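PDB 3E1T: halogenase from Chondromyces crocatus, which binds FAD and probably catalyses flavin-dependent halogenation in the making of chondrochloren. Local coordinates for residues Thr65-Arg70 with Ser121-Val126; Ala323-Arg328 with Glu348-Arg353. One frame throughout, in Å; residues are numbered along the deposited sequence.

Contact 1: Thr65-Arg70 with Ser121-Val126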
loop_
_atom_site.group_PDB
_atom_site.type_symbol
_atom_site.label_atom_id
_atom_site.label_comp_id
_atom_site.label_asym_id
_atom_site.label_seq_id
_atom_site.Cartn_x
_atom_site.Cartn_y
_atom_site.Cartn_z
ATOM N N THR A 65 8.010 -14.656 -12.691
ATOM C CA THR A 65 7.792 -15.844 -11.856
ATOM C C THR A 65 9.108 -16.534 -11.479
ATOM O O THR A 65 9.426 -16.676 -10.294
ATOM C CB THR A 65 6.858 -16.861 -12.548
ATOM O OG1 THR A 65 5.668 -16.202 -12.998
ATOM C CG2 THR A 65 6.484 -17.980 -11.601
ATOM N N ASP A 66 9.878 -16.936 -12.489
ATOM C CA ASP A 66 11.092 -17.716 -12.267
ATOM C C ASP A 66 12.120 -16.930 -11.461
ATOM O O ASP A 66 12.711 -17.464 -10.521
ATOM C CB ASP A 66 11.694 -18.203 -13.595
ATOM C CG ASP A 66 10.672 -18.895 -14.498
ATOM O OD1 ASP A 66 11.026 -19.196 -15.663
ATOM O OD2 ASP A 66 9.519 -19.135 -14.064
ATOM N N GLU A 67 12.309 -15.658 -11.812
ATOM C CA GLU A 67 13.271 -14.797 -11.119
ATOM C C GLU A 67 12.895 -14.532 -9.653
ATOM O O GLU A 67 13.771 -14.375 -8.800
ATOM C CB GLU A 67 13.469 -13.487 -11.880
ATOM C CG GLU A 67 14.845 -12.859 -11.666
ATOM C CD GLU A 67 15.023 -11.523 -12.384
ATOM O OE1 GLU A 67 14.307 -11.262 -13.382
ATOM O OE2 GLU A 67 15.895 -10.734 -11.948
ATOM N N MET A 68 11.594 -14.494 -9.368
ATOM C CA MET A 68 11.092 -14.369 -7.996
ATOM C C MET A 68 11.482 -15.587 -7.153
ATOM O O MET A 68 11.938 -15.442 -6.014
ATOM C CB MET A 68 9.567 -14.220 -7.994
ATOM C CG MET A 68 9.037 -12.985 -8.697
ATOM S SD MET A 68 8.966 -11.537 -7.630
ATOM C CE MET A 68 7.398 -11.840 -6.807
ATOM N N LYS A 69 11.301 -16.777 -7.731
ATOM C CA LYS A 69 11.632 -18.054 -7.088
ATOM C C LYS A 69 13.094 -18.148 -6.663
ATOM O O LYS A 69 13.404 -18.666 -5.587
ATOM C CB LYS A 69 11.338 -19.216 -8.035
ATOM C CG LYS A 69 9.875 -19.445 -8.372
ATOM C CD LYS A 69 9.752 -20.620 -9.344
ATOM C CE LYS A 69 8.422 -21.346 -9.197
ATOM N NZ LYS A 69 7.286 -20.609 -9.828
ATOM N N ARG A 70 13.978 -17.642 -7.519
ATOM C CA ARG A 70 15.422 -17.806 -7.368
ATOM C C ARG A 70 16.005 -16.798 -6.387
ATOM O O ARG A 70 17.178 -16.891 -5.999
ATOM C CB ARG A 70 16.113 -17.677 -8.734
ATOM C CG ARG A 70 15.561 -18.625 -9.804
ATOM C CD ARG A 70 16.441 -18.673 -11.048
ATOM N NE ARG A 70 16.156 -17.614 -12.018
ATOM C CZ ARG A 70 16.875 -16.500 -12.164
ATOM N NH1 ARG A 70 17.938 -16.280 -11.396
ATOM N NH2 ARG A 70 16.534 -15.603 -13.086
ATOM N N SER A 121 11.945 -3.809 -16.348
ATOM C CA SER A 121 11.420 -2.710 -17.167
ATOM C C SER A 121 12.320 -2.467 -18.376
ATOM O O SER A 121 11.843 -2.404 -19.510
ATOM C CB SER A 121 11.310 -1.413 -16.350
ATOM O OG SER A 121 10.171 -1.411 -15.502
ATOM N N GLU A 122 13.617 -2.320 -18.108
ATOM C CA GLU A 122 14.618 -2.104 -19.146
ATOM C C GLU A 122 14.514 -3.175 -20.215
ATOM O O GLU A 122 14.281 -2.866 -21.385
ATOM C CB GLU A 122 16.016 -2.088 -18.538
ATOM C CG GLU A 122 16.249 -0.891 -17.651
ATOM C CD GLU A 122 17.512 -0.988 -16.840
ATOM O OE1 GLU A 122 17.988 -2.122 -16.585
ATOM O OE2 GLU A 122 18.027 0.079 -16.437
ATOM N N ARG A 123 14.638 -4.427 -19.783
ATOM C CA ARG A 123 14.524 -5.602 -20.642
ATOM C C ARG A 123 13.197 -5.689 -21.395
ATOM O O ARG A 123 13.114 -6.352 -22.429
ATOM C CB ARG A 123 14.722 -6.882 -19.820
ATOM C CG ARG A 123 16.060 -6.962 -19.083
ATOM C CD ARG A 123 16.326 -8.377 -18.588
ATOM N NE ARG A 123 15.271 -8.874 -17.700
ATOM C CZ ARG A 123 15.353 -8.920 -16.371
ATOM N NH1 ARG A 123 16.447 -8.503 -15.745
ATOM N NH2 ARG A 123 14.331 -9.389 -15.665
ATOM N N LYS A 124 12.156 -5.043 -20.877
ATOM C CA LYS A 124 10.864 -5.020 -21.578
ATOM C C LYS A 124 10.830 -3.906 -22.608
ATOM O O LYS A 124 9.883 -3.801 -23.400
ATOM C CB LYS A 124 9.686 -4.897 -20.597
ATOM C CG LYS A 124 9.378 -6.176 -19.829
ATOM C CD LYS A 124 8.873 -7.280 -20.744
ATOM C CE LYS A 124 8.630 -8.571 -19.976
ATOM N NZ LYS A 124 8.359 -9.705 -20.900
ATOM N N GLY A 125 11.865 -3.073 -22.582
ATOM C CA GLY A 125 12.028 -2.010 -23.564
ATOM C C GLY A 125 11.847 -0.603 -23.030
ATOM O O GLY A 125 11.697 0.343 -23.813
ATOM N N VAL A 126 11.846 -0.457 -21.703
ATOM C CA VAL A 126 11.622 0.852 -21.087
ATOM C C VAL A 126 12.937 1.609 -20.987
ATOM O O VAL A 126 13.957 1.050 -20.578
ATOM C CB VAL A 126 10.974 0.758 -19.670
ATOM C CG1 VAL A 126 10.855 2.138 -19.044
ATOM C CG2 VAL A 126 9.602 0.083 -19.735
HETATM O O HOH W 1 15.183 -8.536 -13.260
#
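A surface salt bridge, Glu-67 to Arg-123, joins the short helix 65-69 to the last turn of helix 110-123 in the Rossmann-type FAD-binding part of the halogenase. The backbones stay well apart: Glu-67 CA and Arg-123 CA, the nearest pair, are 13.3 Å from each other. Two long side chains therefore span the gap, coming from opposite directions. With CG anti to the backbone N (chi1 -152°) and the chain extended beyond it, Glu-67 holds its carboxylate well out from the helix. Arg-123 bends at chi3 and brings NH2 to the carboxylate. The bridge runs from Arg-123 NH2 to Glu-67 OE1 at 3.0 Å. As a hydrogen bond it is weak, with an N-H...O angle of 127°, and the carboxylate and guanidinium planes are 47° apart. The Glu-67 side chain also touches Met-116 of helix 110-123. Behind Arg-123 that helix ends in a Schellman motif, with Gly-125 at positive phi and Val-126 N bonded to Ser-121 O at 2.9 Å. One water completes the link between the charges. It donates to Glu-67 OE2 at 2.7 Å and accepts from Arg-123 NH2, also at 2.7 Å, lying at the edge of the guanidinium and in its plane.

Contact 2: Ala323-Arg328 with Glu348-Arg353; sequences ALLVAR and ERRYRR
Helices 315-333 and 340-368 pack side by side as an antiparallel helical hairpin, and Leu-325 CA and Tyr-351 CA, 7.7 Å apart, are the nearest CA pair. The contact is apolar: no hydrogen bond crosses it. Leu-325 carries it, with both methyls turned to the other helix. CG lies anti to the carbonyl carbon (chi1 -67°), and the branch beyond it reaches the backbone between Arg-350 and Tyr-351. Leu-325 CD1 meets Arg-350 CB at 3.6 Å and also lies against the backbone N of Tyr-351. Leu-325 CD2 rests on the same arginine, 3.9 Å from Arg-350 CB, and also touches Arg-350 CG. The two side chains cross at about a right angle. Arg-350 makes the contact with CB and CG, while its NE forms a salt bridge with Glu-346. Tyr-351 adds its CB, 4.1 Å from Leu-325 CD1. Its ring meets Phe-293, and its side chain comes within about 7 Å of the bound FAD. Were Leu-325 replaced by an alanine, a gap would probably open beside Arg-350 CB and Tyr-351 CB, and the arginine's CB and CG would lose part of their packing. Away from the interface, within helix 340-368, Arg-352 grips Glu-348 side-on. Two of its nitrogens reach one oxygen from the same face of the carboxylate, Arg-352 NE at 3.0 Å from Glu-348 OE1 and Arg-352 NH2 at 3.2 Å.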
loop_
_atom_site.group_PDB
_atom_site.type_symbol
_atom_site.label_atom_id
_atom_site.label_comp_id
_atom_site.label_asym_id
_atom_site.label_seq_id
_atom_site.Cartn_x
_atom_site.Cartn_y
_atom_site.Cartn_z
ATOM N N ALA A 323 -1.307 0.495 -11.484
ATOM C CA ALA A 323 -0.376 0.469 -12.638
ATOM C C ALA A 323 -0.945 -0.290 -13.838
ATOM O O ALA A 323 -0.988 0.250 -14.937
ATOM C CB ALA A 323 0.967 -0.101 -12.239
ATOM N N LEU A 324 -1.410 -1.520 -13.623
ATOM C CA LEU A 324 -2.147 -2.283 -14.645
ATOM C C LEU A 324 -3.350 -1.563 -15.243
ATOM O O LEU A 324 -3.592 -1.645 -16.451
ATOM C CB LEU A 324 -2.616 -3.622 -14.074
ATOM C CG LEU A 324 -3.435 -4.587 -14.940
ATOM C CD1 LEU A 324 -2.593 -5.203 -16.065
ATOM C CD2 LEU A 324 -4.021 -5.677 -14.052
ATOM N N LEU A 325 -4.139 -0.912 -14.391
ATOM C CA LEU A 325 -5.327 -0.192 -14.822
ATOM C C LEU A 325 -4.960 1.021 -15.673
ATOM O O LEU A 325 -5.648 1.348 -16.644
ATOM C CB LEU A 325 -6.139 0.267 -13.604
ATOM C CG LEU A 325 -6.795 -0.809 -12.734
ATOM C CD1 LEU A 325 -7.412 -0.156 -11.509
ATOM C CD2 LEU A 325 -7.833 -1.562 -13.530
ATOM N N VAL A 326 -3.897 1.707 -15.284
ATOM C CA VAL A 326 -3.455 2.872 -16.050
ATOM C C VAL A 326 -2.827 2.381 -17.354
ATOM O O VAL A 326 -3.110 2.930 -18.415
ATOM C CB VAL A 326 -2.501 3.777 -15.244
ATOM C CG1 VAL A 326 -1.781 4.773 -16.157
ATOM C CG2 VAL A 326 -3.276 4.537 -14.216
ATOM N N ALA A 327 -2.034 1.315 -17.268
ATOM C CA ALA A 327 -1.413 0.697 -18.455
ATOM C C ALA A 327 -2.453 0.337 -19.495
ATOM O O ALA A 327 -2.237 0.583 -20.676
ATOM C CB ALA A 327 -0.606 -0.522 -18.074
ATOM N N ARG A 328 -3.581 -0.231 -19.055
ATOM C CA ARG A 328 -4.694 -0.574 -19.944
ATOM C C ARG A 328 -5.361 0.631 -20.572
ATOM O O ARG A 328 -5.779 0.575 -21.739
ATOM C CB ARG A 328 -5.758 -1.398 -19.223
ATOM C CG ARG A 328 -5.349 -2.823 -18.986
ATOM C CD ARG A 328 -6.428 -3.588 -18.273
ATOM N NE ARG A 328 -5.940 -4.930 -17.966
ATOM C CZ ARG A 328 -6.477 -5.742 -17.067
ATOM N NH1 ARG A 328 -7.535 -5.360 -16.359
ATOM N NH2 ARG A 328 -5.941 -6.933 -16.872
ATOM N N GLU A 348 -10.064 4.995 -12.582
ATOM C CA GLU A 348 -10.412 5.572 -11.281
ATOM C C GLU A 348 -11.515 4.781 -10.558
ATOM O O GLU A 348 -11.422 4.531 -9.349
ATOM C CB GLU A 348 -10.782 7.055 -11.411
ATOM C CG GLU A 348 -10.911 7.757 -10.045
ATOM C CD GLU A 348 -10.750 9.255 -10.084
ATOM O OE1 GLU A 348 -11.396 9.932 -9.249
ATOM O OE2 GLU A 348 -9.942 9.763 -10.897
ATOM N N ARG A 349 -12.529 4.355 -11.307
ATOM C CA ARG A 349 -13.638 3.597 -10.747
ATOM C C ARG A 349 -13.145 2.292 -10.113
ATOM O O ARG A 349 -13.427 2.027 -8.959
ATOM C CB ARG A 349 -14.677 3.309 -11.836
ATOM C CG ARG A 349 -15.966 2.707 -11.316
ATOM C CD ARG A 349 -16.874 2.249 -12.477
ATOM N NE ARG A 349 -16.303 1.117 -13.215
ATOM C CZ ARG A 349 -16.492 -0.166 -12.895
ATOM N NH1 ARG A 349 -17.232 -0.501 -11.837
ATOM N NH2 ARG A 349 -15.938 -1.119 -13.634
ATOM N N ARG A 350 -12.386 1.508 -10.873
ATOM C CA ARG A 350 -11.794 0.254 -10.413
ATOM C C ARG A 350 -10.831 0.434 -9.232
ATOM O O ARG A 350 -10.841 -0.357 -8.287
ATOM C CB ARG A 350 -11.036 -0.395 -11.563
ATOM C CG ARG A 350 -11.609 -1.671 -12.122
ATOM C CD ARG A 350 -12.704 -1.419 -13.109
ATOM N NE ARG A 350 -12.643 -2.388 -14.198
ATOM C CZ ARG A 350 -13.186 -3.601 -14.183
ATOM N NH1 ARG A 350 -13.863 -4.046 -13.122
ATOM N NH2 ARG A 350 -13.053 -4.373 -15.246
ATOM N N TYR A 351 -9.986 1.459 -9.317
ATOM C CA TYR A 351 -8.989 1.757 -8.288
ATOM C C TYR A 351 -9.668 2.141 -6.957
ATOM O O TYR A 351 -9.285 1.642 -5.894
ATOM C CB TYR A 351 -8.069 2.878 -8.791
ATOM C CG TYR A 351 -6.774 3.159 -8.002
ATOM C CD1 TYR A 351 -6.342 2.347 -6.949
ATOM C CD2 TYR A 351 -5.965 4.232 -8.363
ATOM C CE1 TYR A 351 -5.147 2.621 -6.260
ATOM C CE2 TYR A 351 -4.776 4.527 -7.675
ATOM C CZ TYR A 351 -4.368 3.711 -6.638
ATOM O OH TYR A 351 -3.186 4.002 -5.987
ATOM N N ARG A 352 -10.649 3.032 -7.026
ATOM C CA ARG A 352 -11.408 3.462 -5.853
ATOM C C ARG A 352 -12.173 2.278 -5.235
ATOM O O ARG A 352 -12.347 2.212 -4.018
ATOM C CB ARG A 352 -12.393 4.580 -6.218
ATOM C CG ARG A 352 -11.742 5.935 -6.439
ATOM C CD ARG A 352 -12.743 7.096 -6.615
ATOM N NE ARG A 352 -11.991 8.332 -6.823
ATOM C CZ ARG A 352 -11.408 9.041 -5.857
ATOM N NH1 ARG A 352 -11.536 8.685 -4.582
ATOM N NH2 ARG A 352 -10.708 10.130 -6.163
ATOM N N ARG A 353 -12.620 1.349 -6.079
ATOM C CA ARG A 353 -13.320 0.158 -5.602
ATOM C C ARG A 353 -12.405 -0.713 -4.754
ATOM O O ARG A 353 -12.804 -1.141 -3.670
ATOM C CB ARG A 353 -13.915 -0.647 -6.757
ATOM C CG ARG A 353 -15.174 -0.035 -7.283
ATOM C CD ARG A 353 -15.571 -0.556 -8.658
ATOM N NE ARG A 353 -16.225 -1.863 -8.615
ATOM C CZ ARG A 353 -17.485 -2.077 -8.238
ATOM N NH1 ARG A 353 -18.255 -1.078 -7.826
ATOM N NH2 ARG A 353 -17.980 -3.304 -8.254
#

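Overall arrangement
Contact 1 lies at the surface and contact 2 is buried. Their centres are about 22 Å apart, their nearest atoms about 10 Å, and they do not touch. They share no helix: contact 1 joins 65-69 to 110-123, contact 2 joins 315-333 to 340-368. Both contacts touch helix 17-27: Ser-121 and Val-126 from contact 1, Ala-323, Leu-324 and Ala-327 from contact 2. The chemistry follows the depth. Opposite charges and a water bridge a wide gap in contact 1. In contact 2, closer helices meet through carbon atoms, and the charged groups find partners outside the interface.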